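PDB 4FAJ: PrgZ from Enterococcus faecalis, which binds a peptide pheromone as a membrane-anchored extracellular receptor of the solute-binding protein 5 family, and probably serves in peptide uptake. Local coordinates for residues K303-D308 and A536-S541; Q147-V150 and V155-N158; E396-A401 and D436-L441; T199-D204 and A471-P476. One frame throughout, in Å; residues are numbered along the deposited sequence.

How the contacts relate
From the N terminus, contact 2 closes first, a short loop that folds residues 155-158 back against the end of helix 139-150. Contact 4 opens next, at 199-204, and contact 1 opens at 303-308, before contact 4 has closed. Contact 3 then joins 396-401 to 436-441 and lies nested inside the loops of both. Contact 4 closes at 471-476 and contact 1 at 536-541, so these two cross along the chain. Contacts 2 and 4 come within about 6 Å at their nearest atoms. Contact 1 binds helix 299-305 to strand 528-539, contact 3 packs helix 391-402 against the turn following helix 421-437, and contact 4 brings together a helix start and the loop after strand 464-470.

Contact 1: residues K303-D308 and A536-S541; sequences KQYKKD and AKLEKS
Tyr305 and Leu538 each carry CG opposite their own carbonyl carbon and beside the backbone N (chi1 -77° and -60°), and these torsions send an aromatic ring and a branched aliphatic tip to the same spot. What results is an off-centre CH-pi contact between the last part of helix 299-305 and strand 528-539, an element of the mixed sheet in a periplasmic-binding-protein type of fold. Leu538 CD1 stands 4.2 Å from the centroid of the Tyr305 ring, and its closest ring atom is CD2 of Tyr305, at 3.8 Å. The two side chains cross at about a right angle. Both leucine methyls are used, CD1 on the ring and Leu538 CD2 4.1 Å from Tyr305 CB. Leucine suits a strand position that faces a ring, because its fork spreads over more than one carbon of the neighbour. Tyrosine suits its partly exposed position, since its ring joins Ile284 and Leu297 in the apolar cluster while its hydroxyl bonds to Asn288. Tyr301, a zinc ligand, lies one helical turn earlier.

A type I turn runs from Tyr305 to Asp308, closed by Asp308 N to Tyr305 O at 2.9 Å. It swings Asp308 to the border of the same patch, where its CB lies 4.2 Å from Leu538 CD2, while its carboxylate is turned to the backbone N of Glu310. On the strand itself, Lys537 NZ forms a salt bridge with Glu539 OE1 at 3.1 Å, meeting that oxygen on its syn side, well out of the carboxylate plane.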
# COMPACT_ATOMS: atom_id res chain seq x y z
N LYS A 303 8.91 8.64 -22.58
CA LYS A 303 9.65 8.42 -23.83
C LYS A 303 10.56 9.61 -24.18
O LYS A 303 11.74 9.43 -24.52
CB LYS A 303 8.67 8.15 -24.98
CG LYS A 303 9.32 7.56 -26.24
CD LYS A 303 8.28 6.94 -27.16
CE LYS A 303 8.86 5.82 -28.02
NZ LYS A 303 9.74 6.34 -29.08
N GLN A 304 10.03 10.83 -24.09
CA GLN A 304 10.81 12.01 -24.44
C GLN A 304 11.88 12.40 -23.40
O GLN A 304 12.92 12.96 -23.76
CB GLN A 304 9.89 13.20 -24.73
CG GLN A 304 8.98 12.99 -25.94
CD GLN A 304 9.74 12.53 -27.18
OE1 GLN A 304 10.94 12.74 -27.31
NE2 GLN A 304 9.03 11.89 -28.10
N TYR A 305 11.65 12.11 -22.12
CA TYR A 305 12.60 12.49 -21.05
C TYR A 305 13.53 11.37 -20.55
O TYR A 305 14.37 11.58 -19.65
CB TYR A 305 11.84 13.12 -19.87
CG TYR A 305 11.43 14.54 -20.16
CD1 TYR A 305 10.20 14.83 -20.73
CD2 TYR A 305 12.29 15.60 -19.89
CE1 TYR A 305 9.84 16.14 -21.03
CE2 TYR A 305 11.93 16.92 -20.18
CZ TYR A 305 10.71 17.18 -20.74
OH TYR A 305 10.35 18.49 -21.03
N LYS A 306 13.39 10.20 -21.18
CA LYS A 306 14.12 8.98 -20.82
C LYS A 306 15.65 9.18 -20.72
O LYS A 306 16.31 8.59 -19.85
CB LYS A 306 13.81 7.90 -21.87
CG LYS A 306 13.96 6.48 -21.39
CD LYS A 306 13.15 5.51 -22.26
CE LYS A 306 11.73 5.30 -21.72
NZ LYS A 306 11.16 4.02 -22.24
N LYS A 307 16.20 10.00 -21.61
CA LYS A 307 17.65 10.21 -21.66
C LYS A 307 18.12 11.46 -20.91
O LYS A 307 19.28 11.83 -21.01
CB LYS A 307 18.12 10.29 -23.13
CG LYS A 307 18.33 8.95 -23.80
CD LYS A 307 17.01 8.25 -24.09
CE LYS A 307 17.18 7.19 -25.19
NZ LYS A 307 18.31 6.26 -24.90
N ASP A 308 17.22 12.10 -20.17
CA ASP A 308 17.57 13.30 -19.42
C ASP A 308 18.45 12.93 -18.23
O ASP A 308 18.29 11.87 -17.62
CB ASP A 308 16.31 14.01 -18.93
CG ASP A 308 16.58 15.41 -18.43
OD1 ASP A 308 16.30 16.36 -19.18
OD2 ASP A 308 17.04 15.58 -17.29
N ALA A 536 8.73 6.43 -12.49
CA ALA A 536 9.64 7.24 -13.30
C ALA A 536 9.35 8.70 -13.06
O ALA A 536 8.19 9.11 -12.92
CB ALA A 536 9.51 6.93 -14.78
N LYS A 537 10.41 9.49 -13.05
CA LYS A 537 10.29 10.90 -12.71
C LYS A 537 11.53 11.68 -13.06
O LYS A 537 12.59 11.10 -13.24
CB LYS A 537 10.03 11.04 -11.20
CG LYS A 537 11.18 10.60 -10.31
CD LYS A 537 10.74 10.59 -8.86
CE LYS A 537 11.87 10.33 -7.90
NZ LYS A 537 11.39 10.59 -6.49
N LEU A 538 11.36 12.99 -13.16
CA LEU A 538 12.47 13.92 -13.15
C LEU A 538 12.66 14.37 -11.72
O LEU A 538 11.69 14.55 -11.00
CB LEU A 538 12.17 15.13 -14.03
CG LEU A 538 11.89 14.83 -15.50
CD1 LEU A 538 11.42 16.10 -16.23
CD2 LEU A 538 13.14 14.23 -16.15
N GLU A 539 13.91 14.57 -11.29
CA GLU A 539 14.16 15.14 -9.97
C GLU A 539 15.35 16.08 -10.03
O GLU A 539 16.37 15.75 -10.63
CB GLU A 539 14.38 14.03 -8.93
CG GLU A 539 14.60 14.54 -7.52
CD GLU A 539 14.38 13.48 -6.47
OE1 GLU A 539 13.21 13.08 -6.27
OE2 GLU A 539 15.37 13.05 -5.84
N LYS A 540 15.21 17.26 -9.46
CA LYS A 540 16.25 18.27 -9.57
C LYS A 540 17.51 17.73 -8.91
O LYS A 540 17.44 17.07 -7.86
CB LYS A 540 15.82 19.60 -8.94
CG LYS A 540 14.58 20.26 -9.57
CD LYS A 540 14.89 20.92 -10.90
CE LYS A 540 13.64 21.60 -11.49
NZ LYS A 540 13.92 22.33 -12.74
N SER A 541 18.66 18.02 -9.53
CA SER A 541 19.97 17.55 -9.06
C SER A 541 20.29 18.01 -7.64
O SER A 541 20.95 17.29 -6.89
CB SER A 541 21.07 18.06 -10.00
OG SER A 541 20.78 17.75 -11.35

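Contact 2: residues Q147-V150 and V155-N158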
# COMPACT_ATOMS: atom_id res chain seq x y z
N GLN A 147 -4.35 -1.70 20.82
CA GLN A 147 -5.68 -2.12 21.25
C GLN A 147 -6.75 -1.46 20.38
O GLN A 147 -7.75 -2.08 20.00
CB GLN A 147 -5.90 -1.82 22.73
CG GLN A 147 -5.27 -2.83 23.67
CD GLN A 147 -5.56 -2.58 25.15
OE1 GLN A 147 -4.90 -3.15 26.03
NE2 GLN A 147 -6.55 -1.75 25.43
N ARG A 148 -6.52 -0.20 20.05
CA ARG A 148 -7.45 0.58 19.26
C ARG A 148 -7.57 0.06 17.81
O ARG A 148 -8.66 0.08 17.24
CB ARG A 148 -6.96 2.03 19.29
CG ARG A 148 -7.79 3.04 18.58
CD ARG A 148 -7.17 4.39 18.83
NE ARG A 148 -7.78 5.40 17.99
CZ ARG A 148 -7.25 5.91 16.88
NH1 ARG A 148 -6.04 5.55 16.45
NH2 ARG A 148 -7.94 6.82 16.22
N VAL A 149 -6.47 -0.43 17.24
CA VAL A 149 -6.51 -1.00 15.89
C VAL A 149 -7.33 -2.29 15.84
O VAL A 149 -8.13 -2.48 14.92
CB VAL A 149 -5.09 -1.28 15.32
CG1 VAL A 149 -5.17 -1.95 13.96
CG2 VAL A 149 -4.29 0.01 15.23
N VAL A 150 -7.16 -3.17 16.82
CA VAL A 150 -7.88 -4.46 16.81
C VAL A 150 -9.32 -4.39 17.34
O VAL A 150 -10.13 -5.28 17.08
CB VAL A 150 -7.13 -5.54 17.61
CG1 VAL A 150 -5.81 -5.87 16.93
CG2 VAL A 150 -6.92 -5.11 19.05
N VAL A 155 -13.19 -0.47 13.39
CA VAL A 155 -13.35 -0.89 12.00
C VAL A 155 -12.11 -0.56 11.17
O VAL A 155 -12.19 -0.01 10.06
CB VAL A 155 -14.62 -0.27 11.36
CG1 VAL A 155 -14.98 -1.01 10.08
CG2 VAL A 155 -15.79 -0.31 12.33
N SER A 156 -10.94 -0.90 11.71
CA SER A 156 -9.69 -0.57 11.05
C SER A 156 -9.45 -1.46 9.85
O SER A 156 -9.53 -2.68 9.96
CB SER A 156 -8.51 -0.73 12.02
OG SER A 156 -7.29 -0.55 11.35
N PRO A 157 -9.12 -0.85 8.70
CA PRO A 157 -8.70 -1.65 7.56
C PRO A 157 -7.35 -2.33 7.77
O PRO A 157 -6.93 -3.12 6.92
CB PRO A 157 -8.59 -0.62 6.44
CG PRO A 157 -8.19 0.63 7.13
CD PRO A 157 -8.90 0.59 8.46
N ASN A 158 -6.65 -2.02 8.87
CA ASN A 158 -5.32 -2.57 9.13
C ASN A 158 -5.29 -3.74 10.12
O ASN A 158 -4.21 -4.18 10.53
CB ASN A 158 -4.38 -1.45 9.61
CG ASN A 158 -4.08 -0.42 8.54
OD1 ASN A 158 -3.76 -0.76 7.39
ND2 ASN A 158 -4.17 0.85 8.91
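Across this contact, the carbonyl oxygen of Val149, in the last turn of helix 139-150, meets a carbon of Ser156: Ser156 CB presses to within 3.4 Å of Val149 O, and no direct hydrogen bond joins the two segments. Ser156 opens an ST turn, the motif in which a serine or threonine hydroxyl accepts a bond from the backbone N two residues on. The chain thus leaves the helix, doubles back and lays this turn against the helix end in a buried contact.

Ser156 extends OG away from its own N (chi1 174°), which brings the hydroxyl round to the N-H of Asn158, which donates to it over 3.0 Å at an angle of 155°. The same oxygen donates to the backbone O of Ala76, so it is held by two bonds, one accepted and one donated, in a place where an unpaired hydroxyl would be costly. Serine fits because it is small enough to be buried and can still both give and accept a bond.

Val149 supplies the apolar wall. Its branched side chain fills space beside the turn and also rests on Phe162, and its CG1 reaches Ser156 OG at 3.6 Å. Asn158 completes the patch at longer range, while its amide ND2 is bonded to the backbone O of Ala78, which ties the turn to a third part of the chain. The nearest side-chain approach of Asn158 is its CB, 4.4 Å from Val149 CG1.

Contact 3: residues E396-A401 and D436-L441; sequences EYWDKA and DSLEGL
Trp398 gives its indole N-H to the backbone of the facing segment: NE1 donates to Glu439 O at 2.8 Å, with an N-H...O angle of 152°. The acceptor lies at the edge of the ring, a little out of its plane, and the bond satisfies a polar group that a buried tryptophan would otherwise bring into an apolar setting.

CH-pi contact covers one face of the indole. Leu438 CB lies 3.8 Å from the centroid of the five-membered ring of Trp398, only 10° off the normal. The ring reaches this position because Trp398 extends CG away from its backbone N (chi1 180°), outward from helix 391-402 toward the end of helix 421-437. Leu438 is where the second helix breaks, and it begins a type II beta turn closed by Leu441 N to Leu438 O at 3.0 Å. Gly440 suits the third place of that turn, where a CB would collide with the carbonyl O of Glu439.

Apolar contact completes the fit along the six-membered ring. Leu438 CD2 approaches Trp398 CE3 at 3.7 Å, and Leu441 CB lies 4.0 Å from Trp398 CZ2.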
# COMPACT_ATOMS: atom_id res chain seq x y z
N GLU A 396 -12.20 -18.17 -26.59
CA GLU A 396 -12.81 -19.46 -26.32
C GLU A 396 -13.42 -19.60 -24.93
O GLU A 396 -14.46 -20.24 -24.79
CB GLU A 396 -11.79 -20.57 -26.57
CG GLU A 396 -11.40 -20.63 -28.04
CD GLU A 396 -11.01 -22.01 -28.48
OE1 GLU A 396 -10.75 -22.87 -27.61
OE2 GLU A 396 -10.97 -22.25 -29.70
N TYR A 397 -12.79 -19.03 -23.91
CA TYR A 397 -13.38 -19.04 -22.57
C TYR A 397 -14.67 -18.20 -22.56
O TYR A 397 -15.63 -18.53 -21.86
CB TYR A 397 -12.40 -18.52 -21.52
CG TYR A 397 -11.53 -19.61 -20.91
CD1 TYR A 397 -12.06 -20.53 -20.02
CD2 TYR A 397 -10.19 -19.71 -21.23
CE1 TYR A 397 -11.28 -21.52 -19.44
CE2 TYR A 397 -9.39 -20.70 -20.66
CZ TYR A 397 -9.93 -21.60 -19.78
OH TYR A 397 -9.13 -22.57 -19.23
N TRP A 398 -14.67 -17.12 -23.33
CA TRP A 398 -15.85 -16.26 -23.45
C TRP A 398 -17.00 -17.02 -24.12
O TRP A 398 -18.12 -16.97 -23.64
CB TRP A 398 -15.49 -14.99 -24.22
CG TRP A 398 -16.63 -14.03 -24.42
CD1 TRP A 398 -17.15 -13.62 -25.62
CD2 TRP A 398 -17.39 -13.36 -23.40
NE1 TRP A 398 -18.18 -12.73 -25.41
CE2 TRP A 398 -18.35 -12.56 -24.06
CE3 TRP A 398 -17.35 -13.35 -22.01
CZ2 TRP A 398 -19.26 -11.76 -23.36
CZ3 TRP A 398 -18.26 -12.56 -21.31
CH2 TRP A 398 -19.20 -11.77 -21.99
N ASP A 399 -16.71 -17.72 -25.22
CA ASP A 399 -17.73 -18.53 -25.90
C ASP A 399 -18.30 -19.61 -24.98
O ASP A 399 -19.50 -19.88 -24.99
CB ASP A 399 -17.17 -19.16 -27.19
CG ASP A 399 -16.98 -18.15 -28.31
OD1 ASP A 399 -17.61 -17.06 -28.27
OD2 ASP A 399 -16.21 -18.43 -29.26
N LYS A 400 -17.43 -20.21 -24.17
CA LYS A 400 -17.86 -21.19 -23.18
C LYS A 400 -18.78 -20.53 -22.13
O LYS A 400 -19.82 -21.08 -21.78
CB LYS A 400 -16.63 -21.82 -22.51
CG LYS A 400 -16.92 -22.95 -21.53
CD LYS A 400 -15.62 -23.47 -20.89
CE LYS A 400 -14.96 -24.60 -21.65
NZ LYS A 400 -15.11 -25.89 -20.91
N ALA A 401 -18.41 -19.34 -21.66
CA ALA A 401 -19.21 -18.62 -20.67
C ALA A 401 -20.60 -18.25 -21.18
O ALA A 401 -21.58 -18.36 -20.44
CB ALA A 401 -18.48 -17.36 -20.21
N ASP A 436 -12.31 -6.18 -27.42
CA ASP A 436 -11.75 -6.84 -28.61
C ASP A 436 -11.74 -8.37 -28.56
O ASP A 436 -11.78 -9.02 -29.62
CB ASP A 436 -10.33 -6.34 -28.89
CG ASP A 436 -9.82 -6.74 -30.28
OD1 ASP A 436 -10.56 -6.53 -31.28
OD2 ASP A 436 -8.69 -7.27 -30.39
N SER A 437 -11.65 -8.95 -27.37
CA SER A 437 -11.58 -10.41 -27.22
C SER A 437 -12.86 -11.05 -26.68
O SER A 437 -13.05 -12.26 -26.84
CB SER A 437 -10.42 -10.79 -26.30
OG SER A 437 -9.18 -10.62 -26.95
N LEU A 438 -13.70 -10.27 -26.02
CA LEU A 438 -14.96 -10.77 -25.50
C LEU A 438 -16.08 -10.13 -26.33
O LEU A 438 -16.66 -9.12 -25.93
CB LEU A 438 -15.12 -10.44 -24.02
CG LEU A 438 -14.26 -11.27 -23.05
CD1 LEU A 438 -12.78 -11.08 -23.32
CD2 LEU A 438 -14.58 -10.90 -21.61
N GLU A 439 -16.34 -10.74 -27.49
CA GLU A 439 -17.26 -10.15 -28.46
C GLU A 439 -18.61 -9.92 -27.80
O GLU A 439 -19.16 -10.82 -27.16
CB GLU A 439 -17.42 -11.05 -29.70
CG GLU A 439 -17.70 -10.31 -31.02
CD GLU A 439 -19.17 -10.27 -31.42
OE1 GLU A 439 -20.05 -10.51 -30.56
OE2 GLU A 439 -19.45 -9.99 -32.61
N GLY A 440 -19.13 -8.71 -27.92
CA GLY A 440 -20.44 -8.37 -27.40
C GLY A 440 -20.41 -7.75 -26.02
O GLY A 440 -21.37 -7.11 -25.63
N LEU A 441 -19.31 -7.92 -25.29
CA LEU A 441 -19.18 -7.32 -23.97
C LEU A 441 -18.94 -5.82 -24.09
O LEU A 441 -18.03 -5.40 -24.82
CB LEU A 441 -18.03 -7.95 -23.19
CG LEU A 441 -17.77 -7.40 -21.78
CD1 LEU A 441 -18.85 -7.87 -20.81
CD2 LEU A 441 -16.39 -7.82 -21.30

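Contact 4: residues T199-D204 and A471-P476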
# COMPACT_ATOMS: atom_id res chain seq x y z
N THR A 199 7.60 -15.56 14.12
CA THR A 199 7.21 -14.80 12.96
C THR A 199 8.42 -13.96 12.51
O THR A 199 8.65 -12.88 13.06
CB THR A 199 5.99 -13.90 13.27
OG1 THR A 199 4.94 -14.68 13.90
CG2 THR A 199 5.47 -13.27 12.00
N PRO A 200 9.18 -14.46 11.52
CA PRO A 200 10.43 -13.82 11.09
C PRO A 200 10.32 -12.36 10.67
O PRO A 200 11.29 -11.61 10.86
CB PRO A 200 10.87 -14.67 9.90
CG PRO A 200 10.26 -15.97 10.13
CD PRO A 200 8.95 -15.72 10.80
N TYR A 201 9.18 -11.97 10.11
CA TYR A 201 8.96 -10.60 9.65
C TYR A 201 8.30 -9.67 10.69
O TYR A 201 7.93 -8.54 10.36
CB TYR A 201 8.16 -10.58 8.33
CG TYR A 201 6.86 -11.37 8.40
CD1 TYR A 201 6.79 -12.68 7.94
CD2 TYR A 201 5.72 -10.80 8.96
CE1 TYR A 201 5.61 -13.41 8.02
CE2 TYR A 201 4.55 -11.51 9.05
CZ TYR A 201 4.50 -12.81 8.58
OH TYR A 201 3.33 -13.50 8.67
N PHE A 202 8.19 -10.11 11.95
CA PHE A 202 7.46 -9.30 12.94
C PHE A 202 8.10 -7.93 13.19
O PHE A 202 7.40 -6.94 13.31
CB PHE A 202 7.22 -10.04 14.26
CG PHE A 202 6.31 -9.30 15.20
CD1 PHE A 202 6.79 -8.73 16.37
CD2 PHE A 202 4.97 -9.12 14.87
CE1 PHE A 202 5.95 -8.02 17.23
CE2 PHE A 202 4.12 -8.40 15.71
CZ PHE A 202 4.61 -7.84 16.90
N THR A 203 9.43 -7.87 13.27
CA THR A 203 10.10 -6.57 13.40
C THR A 203 9.78 -5.67 12.19
O THR A 203 9.60 -4.46 12.35
CB THR A 203 11.60 -6.76 13.58
OG1 THR A 203 11.81 -7.66 14.68
CG2 THR A 203 12.29 -5.45 13.86
N ASP A 204 9.63 -6.26 11.01
CA ASP A 204 9.20 -5.50 9.84
C ASP A 204 7.82 -4.89 10.03
O ASP A 204 7.60 -3.73 9.66
CB ASP A 204 9.22 -6.34 8.56
CG ASP A 204 10.58 -6.97 8.30
OD1 ASP A 204 11.50 -6.27 7.84
OD2 ASP A 204 10.75 -8.16 8.58
N ALA A 471 3.58 -3.96 -1.41
CA ALA A 471 3.97 -4.74 -0.24
C ALA A 471 4.33 -3.79 0.89
O ALA A 471 4.96 -2.76 0.65
CB ALA A 471 5.17 -5.62 -0.54
N ASP A 472 3.91 -4.14 2.10
CA ASP A 472 4.28 -3.39 3.30
C ASP A 472 5.59 -3.93 3.86
O ASP A 472 6.32 -3.20 4.54
CB ASP A 472 3.17 -3.51 4.37
CG ASP A 472 1.89 -2.82 3.98
OD1 ASP A 472 1.93 -1.72 3.37
OD2 ASP A 472 0.81 -3.38 4.30
N TYR A 473 5.89 -5.20 3.60
CA TYR A 473 7.15 -5.84 4.00
C TYR A 473 7.55 -6.93 2.98
O TYR A 473 6.71 -7.38 2.20
CB TYR A 473 7.06 -6.42 5.43
CG TYR A 473 5.84 -7.30 5.68
CD1 TYR A 473 4.59 -6.74 5.92
CD2 TYR A 473 5.96 -8.68 5.67
CE1 TYR A 473 3.48 -7.55 6.13
CE2 TYR A 473 4.85 -9.50 5.91
CZ TYR A 473 3.63 -8.94 6.13
OH TYR A 473 2.53 -9.77 6.34
N ALA A 474 8.82 -7.34 2.98
CA ALA A 474 9.37 -8.23 1.92
C ALA A 474 9.06 -9.71 2.12
O ALA A 474 9.97 -10.53 2.29
CB ALA A 474 10.89 -8.03 1.77
N ASP A 475 7.78 -10.06 2.13
CA ASP A 475 7.37 -11.45 2.21
C ASP A 475 6.11 -11.60 1.35
O ASP A 475 5.26 -10.70 1.33
CB ASP A 475 7.10 -11.87 3.66
CG ASP A 475 6.87 -13.36 3.81
OD1 ASP A 475 5.76 -13.82 3.49
OD2 ASP A 475 7.80 -14.08 4.25
N PRO A 476 6.00 -12.72 0.62
CA PRO A 476 4.83 -12.92 -0.24
C PRO A 476 3.49 -12.77 0.48
O PRO A 476 2.49 -12.36 -0.15
CB PRO A 476 5.00 -14.35 -0.77
CG PRO A 476 6.39 -14.71 -0.57
CD PRO A 476 6.99 -13.81 0.49
O HOH W 1 10.58 -6.43 4.73
O HOH W 2 8.74 -3.13 6.61
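Tyr201 takes Tyr473 CE2 over one face of its ring, toward the rim, 3.4 Å from Tyr201 CD2. The two rings lie near parallel, 21° apart, but are slid so far that they barely overlap, their centroids 4.8 Å from each other. The opposite face of Tyr201 is covered by the CG2 methyl of Thr199. Both tyrosines take the crowded position, CG between the backbone N and the carbonyl carbon (chi1 53° in Tyr201), which sets each ring over its own backbone, where the two can meet.

Asp204 CB meets Tyr473 CB at 3.8 Å, and Asp475 OD2 approaches Tyr201 CD1 at 4.1 Å, carboxylate and ring planes 45° apart. One of the waters between the segments accepts from Ala474 N at 2.6 Å and donates weakly to Asp204 OD1. Asp475 suits the start of helix 477-480, since its OD1 caps the N of Ile477 and pairs with Arg510. The neighbouring Asp472 binds the backbone of the bound peptide, so this loop lies at the ligand site, probably between two lobes as in OppA relatives.

The direct ties are van der Waals contacts, mainly of the two rings, and the polar link passes through water, consistent with surfaces that could part without breaking strong bonds.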